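Long-range contacts in aldose-aldose oxidoreductase (Caulobacter crescentus, PDB 5A04), which probably transfers hydride between aldose sugars, oxidising one and reducing another, by way of a bound NADP(H) cofactor: residues G124-I129 with R308-G313; E201-N206 with L230-A235. All blocks are in the same frame, centred on the assembly; numbering follows the deposited sequence.

Contact 1. Residues G124-I129 with R308-G313; sequences GRKLMI and REPIVG
The edge strand 127-129 of the Rossmann-fold sheet meets the loop that joins helix 292-306 to helix 314-333, with Met128 and Ile129 lying against Pro310, Val312 and Gly313. One straight backbone bond links the two: Ile129 N gives its hydrogen to Val312 O at 3.0 Å, with an angle of 166° at the hydrogen. Val312 O also lies 3.4 Å from Met128 CG. Met128 has CG anti to the backbone N (chi1 -180°) and is extended beyond it. The side chain thereby runs obliquely past Pro310 and carries Met128 CE to 3.7 Å from Val312 CG2. On the way, Met128 CG packs on Pro310 CB at 3.9 Å. His299 and Leu300 of helix 292-306 also touch this methionine. In the parallel sheet, strand 99-102 is the neighbour of 127-129, and Met128 bonds through its backbone to Val100 and Cys102. The loop therefore joins the last strand of the cofactor-binding fold to helices of the C-terminal part of the chain. Gly313 is the N-cap of helix 314-333, and its CA makes a CA-H...O contact of 3.4 Å with Leu127 O. Nearer the surface, Lys126 reaches the start of the loop. Its chain is straight until a bend at the last torsion (chi4 -58°), which turns NZ toward Glu309. Lys126 NZ makes a salt bridge to Glu309 OE2 at 3.2 Å and a weak hydrogen bond to Arg308 O at 3.1 Å. The lysine and glutamate chains cross at about a right angle. A leucine in place of Lys126 would probably leave the Glu309 carboxylate without this positive mate and Arg308 O without its weak donor.

Contact 2. Residues E201-N206 with L230-A235; sequences EPVAVN and LFPSGA
Leu230 O takes a straight hydrogen bond from Val203 N at 2.8 Å, and the donor lies nearly along the C=O axis. Ala204 N also points to Leu230 O, but that bond is weak, at 3.5 Å. In return Leu230 N gives its hydrogen to Ala204 O at 3.0 Å; here the donor is tilted 25° from the carbonyl plane. Val203 and Ala204 thus both face the single residue Leu230, which makes a classic beta bulge. The bulge sits where the antiparallel strands 204-210 and 224-230 of the C-terminal mixed sheet come together. Ala204 and Leu230 form a hydrogen-bonded pair, and their CB atoms meet on one face of the sheet at 4.2 Å. Beyond Leu230 the chain reverses through a type I turn from Phe231 to Gly234, which leads into strand 236-242. Ser233 OG accepts from Ala235 N in an ST turn, and Gly234 supplies the positive phi (101°) next to it. Gly234 O is hydrogen-bonded to Ser210 OG of the second subunit, and Leu230 packs on Val208 of that subunit. Around the bulge the side-chain packing is largely apolar. The Phe231 ring lies side by side with Pro202, both pointing the same way. Pro202 CB sits over one ring face, and Pro202 CD comes within 3.8 Å of Phe231 CE2. Phe231 CG is anti to the carbonyl carbon (chi1 -64°), which brings the ring alongside the Glu201-Pro202 backbone. Ala194 and Thr198 of helix 182-198 also touch this ring. Val203 CG1 meets Pro232 CG at 3.7 Å, with the two side chains crossing at a slant. Pro232 CD lies 3.2 Å from Glu201 O, while the carboxylate of Glu201 is salt-bridged to Arg195.

From the N terminus, the chain builds most of the parallel Rossmann sheet before it reaches 124-129. It then passes through the mixed sheet of the C-terminal part and returns at 308-313, where contact 1 closes a long loop of 178 intervening residues. Contact 2 is nested inside that loop. It closes a much shorter one, with 23 residues between 201-206 and 230-235. Contact 1 ties the two parts of the fold to each other, whereas contact 2 joins neighbouring strands within the C-terminal sheet, beside the second subunit. The two do not touch: their centres are 26 Å apart and their nearest atoms about 9 Å.

Contact 1. Residues G124-I129 with R308-G313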
loop_
_atom_site.group_PDB
_atom_site.type_symbol
_atom_site.label_atom_id
_atom_site.label_comp_id
_atom_site.label_asym_id
_atom_site.label_seq_id
_atom_site.Cartn_x
_atom_site.Cartn_y
_atom_site.Cartn_z
ATOM N N GLY A 124 2.492 29.201 -29.840
ATOM C CA GLY A 124 2.013 30.193 -28.893
ATOM C C GLY A 124 0.637 29.803 -28.372
ATOM O O GLY A 124 -0.248 30.651 -28.215
ATOM N N ARG A 125 0.451 28.512 -28.126
ATOM C CA ARG A 125 -0.832 28.004 -27.640
ATOM C C ARG A 125 -0.633 27.210 -26.354
ATOM O O ARG A 125 0.449 26.685 -26.090
ATOM C CB ARG A 125 -1.511 27.139 -28.707
ATOM C CG ARG A 125 -1.930 27.914 -29.972
ATOM C CD ARG A 125 -2.934 29.018 -29.635
ATOM N NE ARG A 125 -3.366 29.756 -30.823
ATOM C CZ ARG A 125 -2.868 30.928 -31.203
ATOM N NH1 ARG A 125 -1.919 31.514 -30.487
ATOM N NH2 ARG A 125 -3.323 31.518 -32.301
ATOM N N LYS A 126 -1.680 27.126 -25.546
ATOM C CA LYS A 126 -1.575 26.448 -24.264
ATOM C C LYS A 126 -1.816 24.951 -24.395
ATOM O O LYS A 126 -2.514 24.492 -25.309
ATOM C CB LYS A 126 -2.555 27.068 -23.268
ATOM C CG LYS A 126 -2.164 28.492 -22.915
ATOM C CD LYS A 126 -3.094 29.107 -21.884
ATOM C CE LYS A 126 -2.799 30.597 -21.732
ATOM N NZ LYS A 126 -1.381 30.828 -21.343
ATOM N N LEU A 127 -1.223 24.203 -23.474
ATOM C CA LEU A 127 -1.321 22.746 -23.445
ATOM C C LEU A 127 -1.655 22.302 -22.031
ATOM O O LEU A 127 -0.967 22.677 -21.079
ATOM C CB LEU A 127 -0.005 22.107 -23.905
ATOM C CG LEU A 127 0.161 20.587 -23.819
ATOM C CD1 LEU A 127 -0.921 19.840 -24.623
ATOM C CD2 LEU A 127 1.582 20.208 -24.307
ATOM N N MET A 128 -2.721 21.525 -21.890
ATOM C CA MET A 128 -3.134 21.030 -20.590
ATOM C C MET A 128 -3.394 19.535 -20.687
ATOM O O MET A 128 -3.917 19.063 -21.696
ATOM C CB MET A 128 -4.393 21.765 -20.111
ATOM C CG MET A 128 -4.874 21.300 -18.756
ATOM S SD MET A 128 -6.345 22.239 -18.273
ATOM C CE MET A 128 -7.012 21.181 -16.989
ATOM N N ILE A 129 -3.002 18.792 -19.654
ATOM C CA ILE A 129 -3.242 17.355 -19.597
ATOM C C ILE A 129 -4.462 17.074 -18.709
ATOM O O ILE A 129 -4.678 17.750 -17.702
ATOM C CB ILE A 129 -2.002 16.604 -19.060
ATOM C CG1 ILE A 129 -0.751 17.051 -19.829
ATOM C CG2 ILE A 129 -2.204 15.080 -19.108
ATOM C CD1 ILE A 129 -0.817 16.838 -21.343
ATOM N N ARG A 308 -3.124 32.816 -18.224
ATOM C CA ARG A 308 -2.424 32.122 -17.139
ATOM C C ARG A 308 -2.061 30.699 -17.560
ATOM O O ARG A 308 -2.560 30.202 -18.567
ATOM C CB ARG A 308 -3.285 32.107 -15.875
ATOM C CG ARG A 308 -3.514 33.488 -15.268
ATOM C CD ARG A 308 -4.562 33.446 -14.171
ATOM N NE ARG A 308 -4.705 34.740 -13.506
ATOM C CZ ARG A 308 -5.776 35.113 -12.809
ATOM N NH1 ARG A 308 -6.816 34.295 -12.693
ATOM N NH2 ARG A 308 -5.813 36.311 -12.235
ATOM N N GLU A 309 -1.189 30.047 -16.798
ATOM C CA GLU A 309 -0.761 28.690 -17.137
ATOM C C GLU A 309 -1.602 27.654 -16.405
ATOM O O GLU A 309 -1.868 27.798 -15.213
ATOM C CB GLU A 309 0.722 28.484 -16.803
ATOM C CG GLU A 309 1.662 29.440 -17.532
ATOM C CD GLU A 309 1.367 29.542 -19.023
ATOM O OE1 GLU A 309 1.182 28.490 -19.684
ATOM O OE2 GLU A 309 1.315 30.684 -19.534
ATOM N N PRO A 310 -2.023 26.598 -17.120
ATOM C CA PRO A 310 -2.812 25.545 -16.466
ATOM C C PRO A 310 -2.078 24.935 -15.280
ATOM O O PRO A 310 -0.852 24.813 -15.314
ATOM C CB PRO A 310 -3.007 24.504 -17.573
ATOM C CG PRO A 310 -2.857 25.267 -18.853
ATOM C CD PRO A 310 -1.836 26.350 -18.559
ATOM N N ILE A 311 -2.812 24.535 -14.248
ATOM C CA ILE A 311 -2.166 23.944 -13.095
ATOM C C ILE A 311 -1.649 22.540 -13.414
ATOM O O ILE A 311 -0.780 22.034 -12.719
ATOM C CB ILE A 311 -3.099 23.875 -11.885
ATOM C CG1 ILE A 311 -4.295 22.968 -12.174
ATOM C CG2 ILE A 311 -3.551 25.279 -11.486
ATOM C CD1 ILE A 311 -5.120 22.665 -10.934
ATOM N N VAL A 312 -2.189 21.922 -14.462
ATOM C CA VAL A 312 -1.671 20.646 -14.943
ATOM C C VAL A 312 -1.299 20.791 -16.422
ATOM O O VAL A 312 -2.000 20.321 -17.324
ATOM C CB VAL A 312 -2.677 19.482 -14.726
ATOM C CG1 VAL A 312 -2.720 19.094 -13.243
ATOM C CG2 VAL A 312 -4.079 19.841 -15.217
ATOM N N GLY A 313 -0.181 21.463 -16.663
ATOM C CA GLY A 313 0.266 21.722 -18.021
ATOM C C GLY A 313 1.051 20.562 -18.602
ATOM O O GLY A 313 1.201 19.518 -17.965
#

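Contact 2. Residues E201-N206 with L230-A235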
loop_
_atom_site.group_PDB
_atom_site.type_symbol
_atom_site.label_atom_id
_atom_site.label_comp_id
_atom_site.label_asym_id
_atom_site.label_seq_id
_atom_site.Cartn_x
_atom_site.Cartn_y
_atom_site.Cartn_z
ATOM N N GLU A 201 8.799 15.961 -6.237
ATOM C CA GLU A 201 9.178 15.042 -7.309
ATOM C C GLU A 201 10.135 13.993 -6.763
ATOM O O GLU A 201 11.030 14.322 -5.989
ATOM C CB GLU A 201 9.833 15.804 -8.472
ATOM C CG GLU A 201 8.987 16.952 -8.989
ATOM C CD GLU A 201 7.705 16.477 -9.645
ATOM O OE1 GLU A 201 7.698 15.343 -10.173
ATOM O OE2 GLU A 201 6.720 17.243 -9.656
ATOM N N PRO A 202 9.960 12.728 -7.175
ATOM C CA PRO A 202 10.748 11.656 -6.551
ATOM C C PRO A 202 12.223 11.703 -6.933
ATOM O O PRO A 202 12.568 12.191 -8.014
ATOM C CB PRO A 202 10.090 10.373 -7.070
ATOM C CG PRO A 202 9.346 10.782 -8.299
ATOM C CD PRO A 202 8.976 12.224 -8.150
ATOM N N VAL A 203 13.077 11.221 -6.037
ATOM C CA VAL A 203 14.508 11.164 -6.336
ATOM C C VAL A 203 14.999 9.728 -6.438
ATOM O O VAL A 203 16.145 9.486 -6.817
ATOM C CB VAL A 203 15.346 11.910 -5.283
ATOM C CG1 VAL A 203 15.132 13.416 -5.420
ATOM C CG2 VAL A 203 15.019 11.420 -3.881
ATOM N N ALA A 204 14.144 8.768 -6.100
ATOM C CA ALA A 204 14.532 7.368 -6.228
ATOM C C ALA A 204 13.297 6.513 -6.417
ATOM O O ALA A 204 12.232 6.830 -5.879
ATOM C CB ALA A 204 15.329 6.906 -5.005
ATOM N N VAL A 205 13.453 5.441 -7.186
ATOM C CA VAL A 205 12.342 4.600 -7.602
ATOM C C VAL A 205 12.727 3.125 -7.541
ATOM O O VAL A 205 13.775 2.743 -8.071
ATOM C CB VAL A 205 11.920 4.929 -9.052
ATOM C CG1 VAL A 205 10.795 4.004 -9.503
ATOM C CG2 VAL A 205 11.524 6.397 -9.178
ATOM N N ASN A 206 11.889 2.313 -6.896
ATOM C CA ASN A 206 11.936 0.844 -6.992
ATOM C C ASN A 206 10.696 0.355 -7.701
ATOM O O ASN A 206 9.657 1.010 -7.636
ATOM C CB ASN A 206 11.961 0.159 -5.612
ATOM C CG ASN A 206 13.325 0.115 -4.981
ATOM O OD1 ASN A 206 14.352 0.164 -5.664
ATOM N ND2 ASN A 206 13.345 -0.010 -3.654
ATOM N N LEU A 230 10.816 7.606 -3.331
ATOM C CA LEU A 230 11.370 8.401 -2.237
ATOM C C LEU A 230 11.461 9.851 -2.692
ATOM O O LEU A 230 11.839 10.109 -3.835
ATOM C CB LEU A 230 12.752 7.877 -1.834
ATOM C CG LEU A 230 13.504 8.630 -0.735
ATOM C CD1 LEU A 230 12.809 8.511 0.623
ATOM C CD2 LEU A 230 14.943 8.097 -0.652
ATOM N N PHE A 231 11.108 10.784 -1.808
ATOM C CA PHE A 231 11.112 12.211 -2.135
ATOM C C PHE A 231 12.185 12.956 -1.319
ATOM O O PHE A 231 12.618 12.455 -0.280
ATOM C CB PHE A 231 9.727 12.811 -1.865
ATOM C CG PHE A 231 8.630 12.238 -2.736
ATOM C CD1 PHE A 231 7.930 11.111 -2.346
ATOM C CD2 PHE A 231 8.307 12.838 -3.940
ATOM C CE1 PHE A 231 6.910 10.591 -3.155
ATOM C CE2 PHE A 231 7.297 12.330 -4.757
ATOM C CZ PHE A 231 6.597 11.202 -4.358
ATOM N N PRO A 232 12.601 14.156 -1.769
ATOM C CA PRO A 232 13.683 14.868 -1.060
ATOM C C PRO A 232 13.410 15.128 0.420
ATOM O O PRO A 232 14.341 15.100 1.226
ATOM C CB PRO A 232 13.784 16.194 -1.829
ATOM C CG PRO A 232 13.370 15.824 -3.219
ATOM C CD PRO A 232 12.228 14.848 -3.017
ATOM N N SER A 233 12.151 15.359 0.780
ATOM C CA SER A 233 11.799 15.642 2.165
ATOM C C SER A 233 11.931 14.421 3.063
ATOM O O SER A 233 11.870 14.531 4.295
ATOM C CB SER A 233 10.361 16.151 2.251
ATOM O OG SER A 233 9.476 15.077 1.981
ATOM N N GLY A 234 12.064 13.255 2.442
ATOM C CA GLY A 234 12.053 12.000 3.167
ATOM C C GLY A 234 10.714 11.287 3.073
ATOM O O GLY A 234 10.594 10.143 3.500
ATOM N N ALA A 235 9.703 11.957 2.517
ATOM C CA ALA A 235 8.419 11.298 2.250
ATOM C C ALA A 235 8.612 10.065 1.357
ATOM O O ALA A 235 9.475 10.045 0.479
ATOM C CB ALA A 235 7.432 12.277 1.594
#